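Local coordinates for protein transcriptional regulator, LYSR family (Neisseria meningitidis, PDB 4AB5) that probably regulates methionine biosynthesis genes as a MetR-like LysR-family DNA-binding transcription factor, this chain being its regulatory (LysR substrate-binding) domain, at residues G8-A13 against A58-V63; G51-H56 against Y185-T190; E81-C86 against L156-V161; A142-V147 against K167-H172. All blocks are in the same frame, centred on the assembly; numbering follows the deposited sequence.

Contact 1: G8-A13 against A58-V63; sequences GELRIA and ADLAIV
The guanidinium group of Arg11 meets the carboxylate of Asp59 at its edge, while the backbone N of Ala58 sits over the centre of one face and Glu9 OE1 lies above the opposite face, displaced toward the rim. Arg11 grips side-on with two nitrogens: NE reaches Asp59 OD2 at 2.8 Å and NH2 reaches Asp59 OD1 at 3.2 Å, both with N-H...O angles of 171°. Both oxygens lie within 4° of the guanidinium plane, yet the two flat groups are turned 41° against each other, so the carboxylate is approached from outside its own plane. On its anti lone pair OD2 also accepts the backbone N of Arg11 (2.9 Å). The carbonyl of Arg11 is doubly held, by Asp59 N at 2.9 Å and Leu60 N at 3.3 Å. Regular parallel pairing then follows, with Ala13 N bonded to Leu60 O (2.8 Å) and Ala13 O receiving Ile62 N (3.0 Å). Leu10 CD1 lies alongside Leu60 CB. Strand 8-13 also pairs in parallel with strand 37-42, and Leu10 and Ile12 pack under helices 20-33 and 196-212, the layered alpha/beta order expected of a periplasmic-binding-protein-like subdomain.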
loop_
_atom_site.group_PDB
_atom_site.type_symbol
_atom_site.label_atom_id
_atom_site.label_comp_id
_atom_site.label_asym_id
_atom_site.label_seq_id
_atom_site.Cartn_x
_atom_site.Cartn_y
_atom_site.Cartn_z
ATOM N N GLY B 8 17.743 23.162 0.522
ATOM C CA GLY B 8 17.840 22.319 -0.663
ATOM C C GLY B 8 16.555 21.586 -1.008
ATOM O O GLY B 8 15.483 21.907 -0.488
ATOM N N GLU B 9 16.665 20.591 -1.898
ATOM C CA GLU B 9 15.546 19.794 -2.383
ATOM C C GLU B 9 15.936 18.337 -2.477
ATOM O O GLU B 9 16.980 18.015 -3.064
ATOM C CB GLU B 9 15.132 20.261 -3.789
ATOM C CG GLU B 9 14.007 21.277 -3.836
ATOM C CD GLU B 9 13.901 21.993 -5.169
ATOM O OE1 GLU B 9 13.589 21.328 -6.184
ATOM O OE2 GLU B 9 14.141 23.221 -5.199
ATOM N N LEU B 10 15.080 17.449 -1.926
ATOM C CA LEU B 10 15.278 16.016 -2.033
ATOM C C LEU B 10 13.990 15.385 -2.577
ATOM O O LEU B 10 13.094 15.029 -1.814
ATOM C CB LEU B 10 15.759 15.397 -0.706
ATOM C CG LEU B 10 15.953 13.867 -0.602
ATOM C CD1 LEU B 10 16.660 13.268 -1.819
ATOM C CD2 LEU B 10 16.708 13.516 0.657
ATOM N N ARG B 11 13.894 15.332 -3.923
ATOM C CA ARG B 11 12.784 14.725 -4.655
ATOM C C ARG B 11 13.224 13.283 -4.920
ATOM O O ARG B 11 14.195 13.048 -5.649
ATOM C CB ARG B 11 12.482 15.495 -5.964
ATOM C CG ARG B 11 12.093 16.966 -5.749
ATOM C CD ARG B 11 12.169 17.798 -7.019
ATOM N NE ARG B 11 13.541 17.937 -7.523
ATOM C CZ ARG B 11 13.859 18.399 -8.728
ATOM N NH1 ARG B 11 12.914 18.800 -9.564
ATOM N NH2 ARG B 11 15.128 18.463 -9.105
ATOM N N ILE B 12 12.581 12.331 -4.223
ATOM C CA ILE B 12 12.903 10.906 -4.298
ATOM C C ILE B 12 12.100 10.204 -5.392
ATOM O O ILE B 12 10.879 10.159 -5.319
ATOM C CB ILE B 12 12.804 10.188 -2.914
ATOM C CG1 ILE B 12 13.714 10.860 -1.851
ATOM C CG2 ILE B 12 13.167 8.715 -3.047
ATOM C CD1 ILE B 12 13.091 11.047 -0.535
ATOM N N ALA B 13 12.799 9.660 -6.402
ATOM C CA ALA B 13 12.197 8.907 -7.494
ATOM C C ALA B 13 12.296 7.415 -7.151
ATOM O O ALA B 13 13.394 6.895 -6.909
ATOM C CB ALA B 13 12.902 9.213 -8.802
ATOM N N ALA B 58 14.092 14.925 -10.488
ATOM C CA ALA B 58 14.342 14.216 -9.226
ATOM C C ALA B 58 15.807 14.402 -8.812
ATOM O O ALA B 58 16.661 14.615 -9.674
ATOM C CB ALA B 58 14.019 12.732 -9.372
ATOM N N ASP B 59 16.094 14.306 -7.498
ATOM C CA ASP B 59 17.438 14.497 -6.925
ATOM C C ASP B 59 18.107 13.195 -6.457
ATOM O O ASP B 59 19.338 13.117 -6.430
ATOM C CB ASP B 59 17.404 15.545 -5.804
ATOM C CG ASP B 59 16.653 16.805 -6.183
ATOM O OD1 ASP B 59 17.232 17.650 -6.897
ATOM O OD2 ASP B 59 15.472 16.932 -5.791
ATOM N N LEU B 60 17.305 12.170 -6.137
ATOM C CA LEU B 60 17.796 10.854 -5.727
ATOM C C LEU B 60 16.823 9.779 -6.208
ATOM O O LEU B 60 15.605 9.966 -6.106
ATOM C CB LEU B 60 17.993 10.792 -4.208
ATOM C CG LEU B 60 18.770 9.615 -3.624
ATOM C CD1 LEU B 60 19.607 10.070 -2.451
ATOM C CD2 LEU B 60 17.823 8.510 -3.152
ATOM N N ALA B 61 17.364 8.660 -6.739
ATOM C CA ALA B 61 16.564 7.545 -7.230
ATOM C C ALA B 61 16.935 6.212 -6.578
ATOM O O ALA B 61 18.119 5.907 -6.438
ATOM C CB ALA B 61 16.679 7.438 -8.743
ATOM N N ILE B 62 15.913 5.422 -6.180
ATOM C CA ILE B 62 16.090 4.081 -5.619
ATOM C C ILE B 62 16.033 3.136 -6.822
ATOM O O ILE B 62 15.025 3.108 -7.541
ATOM C CB ILE B 62 15.026 3.746 -4.525
ATOM C CG1 ILE B 62 15.006 4.792 -3.366
ATOM C CG2 ILE B 62 15.144 2.300 -4.009
ATOM C CD1 ILE B 62 16.373 5.072 -2.554
ATOM N N VAL B 63 17.149 2.424 -7.084
ATOM C CA VAL B 63 17.288 1.539 -8.242
ATOM C C VAL B 63 17.771 0.117 -7.885
ATOM O O VAL B 63 18.482 -0.063 -6.895
ATOM C CB VAL B 63 18.145 2.201 -9.363
ATOM C CG1 VAL B 63 17.429 3.409 -9.983
ATOM C CG2 VAL B 63 19.544 2.580 -8.862
#

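Contact 2: G51-H56 against Y185-T190; sequences GLLLQH and YAAIRT
Arg189 lays its guanidinium over one face of the His56 ring, with group centres 4.2 Å apart and planes inclined by 30°, a stacked arrangement in which NE stands above the middle of the imidazole. The arginine chain gets there by running extended from CG to NE (chi2 172°); its CD adds a CH-pi contact over the same ring, 4.2 Å from the centroid. His56 has CG beside its backbone N and anti to the carbonyl carbon, which places the ring beside the arginine chain. The edge of the guanidinium is occupied too: NH2 approaches His56 CA at 3.3 Å. A weak hydrogen bond joins Arg189 NE to Leu53 O at 2.9 Å, its N-H...O angle of only 124° showing poor alignment. That carbonyl is also the acceptor for His56 N. Here helix 50-54 ends in a Schellman motif, His56 taking positive phi as the chain leaves the helix, so the arginine packs directly against a helix C-terminus. Its NH1 forms a salt bridge with Asp192. Leu53 makes the apolar part of the contact from the last turn: its CD1 extends to Ala187, where it lies 3.5 Å from the carbonyl O and 3.7 Å from CB. Ile72 and Ala61, on neighbouring strands, also touch the Leu53 side chain.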
loop_
_atom_site.group_PDB
_atom_site.type_symbol
_atom_site.label_atom_id
_atom_site.label_comp_id
_atom_site.label_asym_id
_atom_site.label_seq_id
_atom_site.Cartn_x
_atom_site.Cartn_y
_atom_site.Cartn_z
ATOM N N GLY B 51 16.355 8.424 -15.476
ATOM C CA GLY B 51 16.025 9.436 -16.470
ATOM C C GLY B 51 15.600 10.747 -15.845
ATOM O O GLY B 51 16.028 11.811 -16.288
ATOM N N LEU B 52 14.788 10.665 -14.774
ATOM C CA LEU B 52 14.283 11.818 -14.022
ATOM C C LEU B 52 15.419 12.655 -13.425
ATOM O O LEU B 52 15.289 13.876 -13.360
ATOM C CB LEU B 52 13.327 11.385 -12.915
ATOM C CG LEU B 52 11.904 10.927 -13.273
ATOM C CD1 LEU B 52 11.309 10.237 -12.110
ATOM C CD2 LEU B 52 10.969 12.062 -13.720
ATOM N N LEU B 53 16.533 12.001 -13.015
ATOM C CA LEU B 53 17.735 12.660 -12.466
ATOM C C LEU B 53 18.402 13.506 -13.542
ATOM O O LEU B 53 18.702 14.677 -13.304
ATOM C CB LEU B 53 18.759 11.639 -11.914
ATOM C CG LEU B 53 18.333 10.731 -10.771
ATOM C CD1 LEU B 53 19.350 9.642 -10.551
ATOM C CD2 LEU B 53 18.161 11.509 -9.501
ATOM N N LEU B 54 18.602 12.915 -14.740
ATOM C CA LEU B 54 19.196 13.576 -15.902
ATOM C C LEU B 54 18.327 14.766 -16.300
ATOM O O LEU B 54 18.852 15.828 -16.616
ATOM C CB LEU B 54 19.302 12.594 -17.086
ATOM C CG LEU B 54 20.126 11.317 -16.891
ATOM C CD1 LEU B 54 19.822 10.309 -17.985
ATOM C CD2 LEU B 54 21.603 11.608 -16.887
ATOM N N GLN B 55 16.995 14.596 -16.212
ATOM C CA GLN B 55 16.003 15.612 -16.552
ATOM C C GLN B 55 15.761 16.665 -15.458
ATOM O O GLN B 55 14.932 17.553 -15.663
ATOM C CB GLN B 55 14.691 14.943 -16.978
ATOM C CG GLN B 55 14.763 14.303 -18.353
ATOM C CD GLN B 55 13.557 13.460 -18.673
ATOM O OE1 GLN B 55 12.600 13.359 -17.900
ATOM N NE2 GLN B 55 13.581 12.830 -19.833
ATOM N N HIS B 56 16.489 16.583 -14.314
ATOM C CA HIS B 56 16.366 17.485 -13.154
ATOM C C HIS B 56 14.945 17.492 -12.546
ATOM O O HIS B 56 14.515 18.462 -11.915
ATOM C CB HIS B 56 16.896 18.898 -13.461
ATOM C CG HIS B 56 18.382 18.956 -13.603
ATOM N ND1 HIS B 56 19.173 19.526 -12.627
ATOM C CD2 HIS B 56 19.177 18.503 -14.601
ATOM C CE1 HIS B 56 20.418 19.415 -13.063
ATOM N NE2 HIS B 56 20.469 18.800 -14.242
ATOM N N TYR B 185 20.306 0.232 -4.778
ATOM C CA TYR B 185 21.208 1.374 -4.903
ATOM C C TYR B 185 20.449 2.685 -4.851
ATOM O O TYR B 185 19.270 2.741 -5.223
ATOM C CB TYR B 185 21.986 1.328 -6.237
ATOM C CG TYR B 185 22.791 0.071 -6.465
ATOM C CD1 TYR B 185 24.120 -0.012 -6.063
ATOM C CD2 TYR B 185 22.246 -1.017 -7.150
ATOM C CE1 TYR B 185 24.875 -1.167 -6.284
ATOM C CE2 TYR B 185 22.992 -2.176 -7.380
ATOM C CZ TYR B 185 24.306 -2.246 -6.944
ATOM O OH TYR B 185 25.052 -3.381 -7.156
ATOM N N ALA B 186 21.152 3.748 -4.433
ATOM C CA ALA B 186 20.651 5.107 -4.448
ATOM C C ALA B 186 21.444 5.801 -5.554
ATOM O O ALA B 186 22.678 5.811 -5.523
ATOM C CB ALA B 186 20.911 5.782 -3.116
ATOM N N ALA B 187 20.745 6.302 -6.571
ATOM C CA ALA B 187 21.354 7.002 -7.691
ATOM C C ALA B 187 21.170 8.518 -7.530
ATOM O O ALA B 187 20.093 8.976 -7.154
ATOM C CB ALA B 187 20.723 6.534 -8.996
ATOM N N ILE B 188 22.235 9.284 -7.778
ATOM C CA ILE B 188 22.247 10.748 -7.774
ATOM C C ILE B 188 23.049 11.227 -9.006
ATOM O O ILE B 188 23.732 10.417 -9.656
ATOM C CB ILE B 188 22.803 11.369 -6.452
ATOM C CG1 ILE B 188 24.272 10.962 -6.161
ATOM C CG2 ILE B 188 21.880 11.135 -5.257
ATOM C CD1 ILE B 188 25.004 11.835 -5.140
ATOM N N ARG B 189 22.992 12.544 -9.307
ATOM C CA ARG B 189 23.775 13.132 -10.391
ATOM C C ARG B 189 25.207 13.201 -9.874
ATOM O O ARG B 189 25.409 13.317 -8.668
ATOM C CB ARG B 189 23.306 14.559 -10.691
ATOM C CG ARG B 189 21.947 14.680 -11.341
ATOM C CD ARG B 189 21.584 16.149 -11.384
ATOM N NE ARG B 189 20.138 16.371 -11.396
ATOM C CZ ARG B 189 19.386 16.509 -10.309
ATOM N NH1 ARG B 189 19.931 16.438 -9.100
ATOM N NH2 ARG B 189 18.084 16.721 -10.422
ATOM N N THR B 190 26.187 13.110 -10.757
ATOM C CA THR B 190 27.594 13.200 -10.361
ATOM C C THR B 190 27.941 14.589 -9.793
ATOM O O THR B 190 28.763 14.665 -8.880
ATOM C CB THR B 190 28.512 12.692 -11.492
ATOM O OG1 THR B 190 28.028 11.414 -11.904
ATOM C CG2 THR B 190 29.966 12.550 -11.057
#

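Contact 3: E81-C86 against L156-V161; sequences EMVGIC and LPYWTV
Backbone hydrogen bonds join the two segments at three points. Val83 and Leu156 form an antiparallel hydrogen-bonded pair, Val83 N to Leu156 O at 2.8 Å and Leu156 N to Val83 O at 2.9 Å. One step along, Met82 and Pro157 make a non-hydrogen-bonded pair. Glu81 O then receives Tyr158 N at 2.9 Å, nearly in line with the carbonyl (171°), binding the strand to the first turn of the helix that follows Pro157, its N-cap residue. Apolar contacts lie on both faces of the pairing. On the face of Val83 and Leu156, Val83 CG2 reaches Val161 CG2 at 3.9 Å, Ile85 CG2 meets both methyls of Val161 at 3.6 Å, and Ile85 CD1 touches Leu156 CD1 at 3.9 Å. On the other face, the selenomethionine at Met82, bent at chi2 and chi3, folds SE back over the proline ring, 4.1 Å from Pro157 CD. Polar side-chain contact is slight: a water weakly links Glu81 OE1 and Trp159 N, while Glu81 CG runs beside Tyr158 CB. Strand 72-86 is flanked by strands 154-157 and 171-189, both antiparallel to it, and Ile144 and Val147 of helix 140-148 pack on Ile85.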
loop_
_atom_site.group_PDB
_atom_site.type_symbol
_atom_site.label_atom_id
_atom_site.label_comp_id
_atom_site.label_asym_id
_atom_site.label_seq_id
_atom_site.Cartn_x
_atom_site.Cartn_y
_atom_site.Cartn_z
ATOM N N GLU B 81 17.451 -11.542 -0.192
ATOM C CA GLU B 81 16.886 -12.667 -0.925
ATOM C C GLU B 81 15.403 -12.527 -1.218
ATOM O O GLU B 81 14.619 -12.113 -0.354
ATOM C CB GLU B 81 17.231 -14.042 -0.295
ATOM C CG GLU B 81 16.747 -14.291 1.132
ATOM C CD GLU B 81 17.611 -13.779 2.275
ATOM O OE1 GLU B 81 17.735 -12.541 2.426
ATOM O OE2 GLU B 81 18.070 -14.618 3.085
HETATM N N MSE B 82 15.045 -12.836 -2.470
HETATM C CA MSE B 82 13.684 -12.869 -2.983
HETATM C C MSE B 82 13.218 -14.294 -2.740
HETATM O O MSE B 82 13.815 -15.247 -3.255
HETATM C CB MSE B 82 13.631 -12.536 -4.484
HETATM C CG MSE B 82 13.942 -11.084 -4.798
HETATM SE SE MSE B 82 12.562 -9.842 -4.201
HETATM C CE MSE B 82 11.083 -10.421 -5.390
ATOM N N VAL B 83 12.203 -14.446 -1.893
ATOM C CA VAL B 83 11.688 -15.768 -1.548
ATOM C C VAL B 83 10.354 -16.005 -2.219
ATOM O O VAL B 83 9.585 -15.059 -2.424
ATOM C CB VAL B 83 11.651 -16.054 -0.017
ATOM C CG1 VAL B 83 13.056 -16.040 0.585
ATOM C CG2 VAL B 83 10.722 -15.093 0.729
ATOM N N GLY B 84 10.108 -17.261 -2.575
ATOM C CA GLY B 84 8.851 -17.689 -3.161
ATOM C C GLY B 84 7.884 -17.993 -2.037
ATOM O O GLY B 84 8.275 -18.591 -1.032
ATOM N N ILE B 85 6.635 -17.527 -2.159
ATOM C CA ILE B 85 5.601 -17.785 -1.158
ATOM C C ILE B 85 4.423 -18.524 -1.741
ATOM O O ILE B 85 3.982 -18.218 -2.852
ATOM C CB ILE B 85 5.175 -16.542 -0.320
ATOM C CG1 ILE B 85 4.607 -15.387 -1.196
ATOM C CG2 ILE B 85 6.322 -16.074 0.576
ATOM C CD1 ILE B 85 3.644 -14.414 -0.479
ATOM N N CYS B 86 3.937 -19.518 -0.999
ATOM C CA CYS B 86 2.755 -20.318 -1.331
ATOM C C CYS B 86 1.993 -20.619 -0.033
ATOM O O CYS B 86 2.528 -20.395 1.051
ATOM C CB CYS B 86 3.123 -21.592 -2.094
ATOM S SG CYS B 86 3.954 -22.854 -1.096
ATOM N N LEU B 156 8.627 -12.402 -3.040
ATOM C CA LEU B 156 8.742 -11.197 -2.223
ATOM C C LEU B 156 10.028 -11.198 -1.405
ATOM O O LEU B 156 10.554 -12.281 -1.148
ATOM C CB LEU B 156 7.517 -11.058 -1.289
ATOM C CG LEU B 156 6.184 -10.651 -1.923
ATOM C CD1 LEU B 156 5.051 -10.846 -0.942
ATOM C CD2 LEU B 156 6.215 -9.210 -2.425
ATOM N N PRO B 157 10.558 -10.020 -0.981
ATOM C CA PRO B 157 11.771 -10.028 -0.143
ATOM C C PRO B 157 11.515 -10.820 1.139
ATOM O O PRO B 157 10.396 -10.801 1.651
ATOM C CB PRO B 157 11.986 -8.544 0.189
ATOM C CG PRO B 157 11.248 -7.793 -0.856
ATOM C CD PRO B 157 10.073 -8.639 -1.206
ATOM N N TYR B 158 12.534 -11.531 1.640
ATOM C CA TYR B 158 12.408 -12.308 2.868
ATOM C C TYR B 158 11.932 -11.426 4.042
ATOM O O TYR B 158 11.052 -11.847 4.796
ATOM C CB TYR B 158 13.730 -13.044 3.198
ATOM C CG TYR B 158 13.699 -13.757 4.533
ATOM C CD1 TYR B 158 13.006 -14.957 4.691
ATOM C CD2 TYR B 158 14.302 -13.198 5.657
ATOM C CE1 TYR B 158 12.926 -15.589 5.931
ATOM C CE2 TYR B 158 14.229 -13.822 6.899
ATOM C CZ TYR B 158 13.550 -15.026 7.029
ATOM O OH TYR B 158 13.460 -15.652 8.249
ATOM N N TRP B 159 12.505 -10.209 4.188
ATOM C CA TRP B 159 12.126 -9.293 5.264
ATOM C C TRP B 159 10.627 -8.913 5.282
ATOM O O TRP B 159 10.058 -8.779 6.364
ATOM C CB TRP B 159 13.050 -8.059 5.335
ATOM C CG TRP B 159 13.072 -7.227 4.090
ATOM C CD1 TRP B 159 13.989 -7.289 3.085
ATOM C CD2 TRP B 159 12.145 -6.192 3.729
ATOM N NE1 TRP B 159 13.691 -6.361 2.115
ATOM C CE2 TRP B 159 12.549 -5.690 2.474
ATOM C CE3 TRP B 159 10.998 -5.646 4.340
ATOM C CZ2 TRP B 159 11.860 -4.659 1.823
ATOM C CZ3 TRP B 159 10.311 -4.637 3.688
ATOM C CH2 TRP B 159 10.743 -4.151 2.447
ATOM N N THR B 160 9.999 -8.764 4.093
ATOM C CA THR B 160 8.571 -8.432 3.933
ATOM C C THR B 160 7.688 -9.625 4.364
ATOM O O THR B 160 6.656 -9.432 5.008
ATOM C CB THR B 160 8.249 -8.110 2.448
ATOM O OG1 THR B 160 9.318 -7.398 1.835
ATOM C CG2 THR B 160 6.955 -7.336 2.285
ATOM N N VAL B 161 8.088 -10.836 3.939
ATOM C CA VAL B 161 7.422 -12.116 4.149
ATOM C C VAL B 161 7.413 -12.548 5.625
ATOM O O VAL B 161 6.407 -13.095 6.090
ATOM C CB VAL B 161 8.058 -13.172 3.191
ATOM C CG1 VAL B 161 7.732 -14.609 3.589
ATOM C CG2 VAL B 161 7.643 -12.910 1.752
HETATM O O HOH W 1 15.657 -10.247 3.672
#

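Contact 4: A142-V147 against K167-H172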
loop_
_atom_site.group_PDB
_atom_site.type_symbol
_atom_site.label_atom_id
_atom_site.label_comp_id
_atom_site.label_asym_id
_atom_site.label_seq_id
_atom_site.Cartn_x
_atom_site.Cartn_y
_atom_site.Cartn_z
ATOM N N ALA B 142 -2.603 -7.644 0.500
ATOM C CA ALA B 142 -3.560 -8.296 -0.387
ATOM C C ALA B 142 -2.891 -9.459 -1.131
ATOM O O ALA B 142 -3.522 -10.498 -1.284
ATOM C CB ALA B 142 -4.154 -7.296 -1.364
ATOM N N ILE B 143 -1.603 -9.301 -1.547
ATOM C CA ILE B 143 -0.824 -10.367 -2.187
ATOM C C ILE B 143 -0.758 -11.596 -1.267
ATOM O O ILE B 143 -1.110 -12.690 -1.709
ATOM C CB ILE B 143 0.590 -9.906 -2.660
ATOM C CG1 ILE B 143 0.476 -8.873 -3.822
ATOM C CG2 ILE B 143 1.467 -11.126 -3.075
ATOM C CD1 ILE B 143 1.784 -8.232 -4.297
ATOM N N ILE B 144 -0.356 -11.399 0.014
ATOM C CA ILE B 144 -0.246 -12.452 1.021
ATOM C C ILE B 144 -1.563 -13.179 1.251
ATOM O O ILE B 144 -1.563 -14.411 1.267
ATOM C CB ILE B 144 0.481 -11.954 2.318
ATOM C CG1 ILE B 144 2.004 -12.054 2.137
ATOM C CG2 ILE B 144 0.051 -12.718 3.593
ATOM C CD1 ILE B 144 2.662 -10.806 2.046
ATOM N N GLN B 145 -2.687 -12.436 1.364
ATOM C CA GLN B 145 -4.009 -13.063 1.570
ATOM C C GLN B 145 -4.481 -13.873 0.375
ATOM O O GLN B 145 -5.128 -14.890 0.558
ATOM C CB GLN B 145 -5.078 -12.058 2.020
ATOM C CG GLN B 145 -4.848 -11.469 3.413
ATOM C CD GLN B 145 -4.667 -12.491 4.514
ATOM O OE1 GLN B 145 -5.351 -13.511 4.579
ATOM N NE2 GLN B 145 -3.759 -12.209 5.428
ATOM N N LEU B 146 -4.120 -13.435 -0.842
ATOM C CA LEU B 146 -4.427 -14.124 -2.090
ATOM C C LEU B 146 -3.592 -15.412 -2.194
ATOM O O LEU B 146 -4.126 -16.464 -2.562
ATOM C CB LEU B 146 -4.164 -13.206 -3.295
ATOM C CG LEU B 146 -5.206 -12.129 -3.588
ATOM C CD1 LEU B 146 -4.715 -11.215 -4.675
ATOM C CD2 LEU B 146 -6.547 -12.727 -3.975
ATOM N N VAL B 147 -2.298 -15.334 -1.816
ATOM C CA VAL B 147 -1.392 -16.487 -1.794
ATOM C C VAL B 147 -1.920 -17.531 -0.768
ATOM O O VAL B 147 -2.082 -18.700 -1.116
ATOM C CB VAL B 147 0.101 -16.079 -1.561
ATOM C CG1 VAL B 147 0.988 -17.300 -1.394
ATOM C CG2 VAL B 147 0.630 -15.219 -2.709
ATOM N N LYS B 167 2.195 -15.750 11.419
ATOM C CA LYS B 167 0.732 -15.826 11.427
ATOM C C LYS B 167 0.192 -17.091 10.725
ATOM O O LYS B 167 -1.011 -17.355 10.772
ATOM C CB LYS B 167 0.120 -14.538 10.837
ATOM C CG LYS B 167 0.686 -13.254 11.451
ATOM C CD LYS B 167 -0.166 -12.031 11.175
ATOM C CE LYS B 167 0.549 -10.749 11.533
ATOM N NZ LYS B 167 1.447 -10.284 10.443
ATOM N N GLY B 168 1.085 -17.854 10.094
ATOM C CA GLY B 168 0.761 -19.096 9.400
ATOM C C GLY B 168 0.085 -18.958 8.046
ATOM O O GLY B 168 -0.365 -19.960 7.477
ATOM N N TYR B 169 0.024 -17.726 7.506
ATOM C CA TYR B 169 -0.610 -17.446 6.216
ATOM C C TYR B 169 0.092 -18.156 5.054
ATOM O O TYR B 169 -0.560 -18.765 4.210
ATOM C CB TYR B 169 -0.647 -15.920 5.929
ATOM C CG TYR B 169 -1.380 -15.058 6.935
ATOM C CD1 TYR B 169 -2.487 -15.542 7.626
ATOM C CD2 TYR B 169 -1.029 -13.726 7.126
ATOM C CE1 TYR B 169 -3.184 -14.746 8.527
ATOM C CE2 TYR B 169 -1.727 -12.914 8.015
ATOM C CZ TYR B 169 -2.810 -13.425 8.710
ATOM O OH TYR B 169 -3.505 -12.638 9.598
ATOM N N VAL B 170 1.421 -18.039 4.997
ATOM C CA VAL B 170 2.235 -18.574 3.911
ATOM C C VAL B 170 3.465 -19.318 4.442
ATOM O O VAL B 170 3.783 -19.250 5.634
ATOM C CB VAL B 170 2.660 -17.432 2.921
ATOM C CG1 VAL B 170 1.464 -16.833 2.186
ATOM C CG2 VAL B 170 3.476 -16.334 3.621
ATOM N N VAL B 171 4.156 -20.017 3.533
ATOM C CA VAL B 171 5.431 -20.688 3.775
ATOM C C VAL B 171 6.375 -20.096 2.743
ATOM O O VAL B 171 5.908 -19.619 1.702
ATOM C CB VAL B 171 5.380 -22.243 3.744
ATOM C CG1 VAL B 171 4.516 -22.798 4.873
ATOM C CG2 VAL B 171 4.920 -22.784 2.396
ATOM N N HIS B 172 7.673 -20.055 3.036
ATOM C CA HIS B 172 8.618 -19.492 2.079
ATOM C C HIS B 172 9.565 -20.541 1.561
ATOM O O HIS B 172 9.919 -21.476 2.294
ATOM C CB HIS B 172 9.333 -18.235 2.614
ATOM C CG HIS B 172 10.428 -18.508 3.591
ATOM N ND1 HIS B 172 11.763 -18.362 3.236
ATOM C CD2 HIS B 172 10.358 -18.887 4.890
ATOM C CE1 HIS B 172 12.454 -18.669 4.322
ATOM N NE2 HIS B 172 11.651 -18.978 5.346
#
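Tyr169 meets Gln145 and Ile144 across this contact just after Gly168, whose positive phi closes the preceding helix in a Schellman motif. The phenol ring lies between two groups: Lys167 CB, from its own segment, is centred over one face, and Gln145 NE2 is 3.4 Å above the opposite face, set toward the rim near CE2. The amide stands almost upright on the ring, the planes being 82° apart. A bend at chi2 (-54°) turns the Gln145 chain to bring NE2 there, and its OE1 is hydrogen-bonded to Arg31 of the second subunit. Ile144 CG2 approaches the same ring obliquely, 3.8 Å from Tyr169 CD2, the two side chains crossing at about a right angle. Next comes Val170: its CG1, anti to the carbonyl carbon (chi1 -66°), points at the helix and touches Val147 CG1 at 3.6 Å, with Ile144 O lying 4.0 Å from the same methyl. The contact is made by van der Waals packing and one amide over a ring. At the interface with the second subunit, whose Met24 packs on Gln145 and whose Arg31 packs on Tyr169, the loop leading from helix 158-166 into strand 171-189 packs on helix 140-148, a helix-to-strand connection of the PBP-type alpha/beta fold.

The four contacts fall into two pairs at opposite sides of the chain's centre. Contacts 1 and 2 have centres about 7 Å apart and are joined by antiparallel pairing of strands 60-63 and 171-189; the centres of contacts 3 and 4 are about 10 Å apart, and the two are linked through pairing of strands 72-86 and 171-189. Between the pairs the centres are 27 to 36 Å apart and nothing touches. Along the chain contacts 1 and 2 alternate, as do 3 and 4, while both 3 and 4 are nested inside the loop closed by contact 2. The long strands 72-86 and 171-189 run from one group to the other, consistent with the two-subdomain, hinge-connected architecture of LysR regulatory domains.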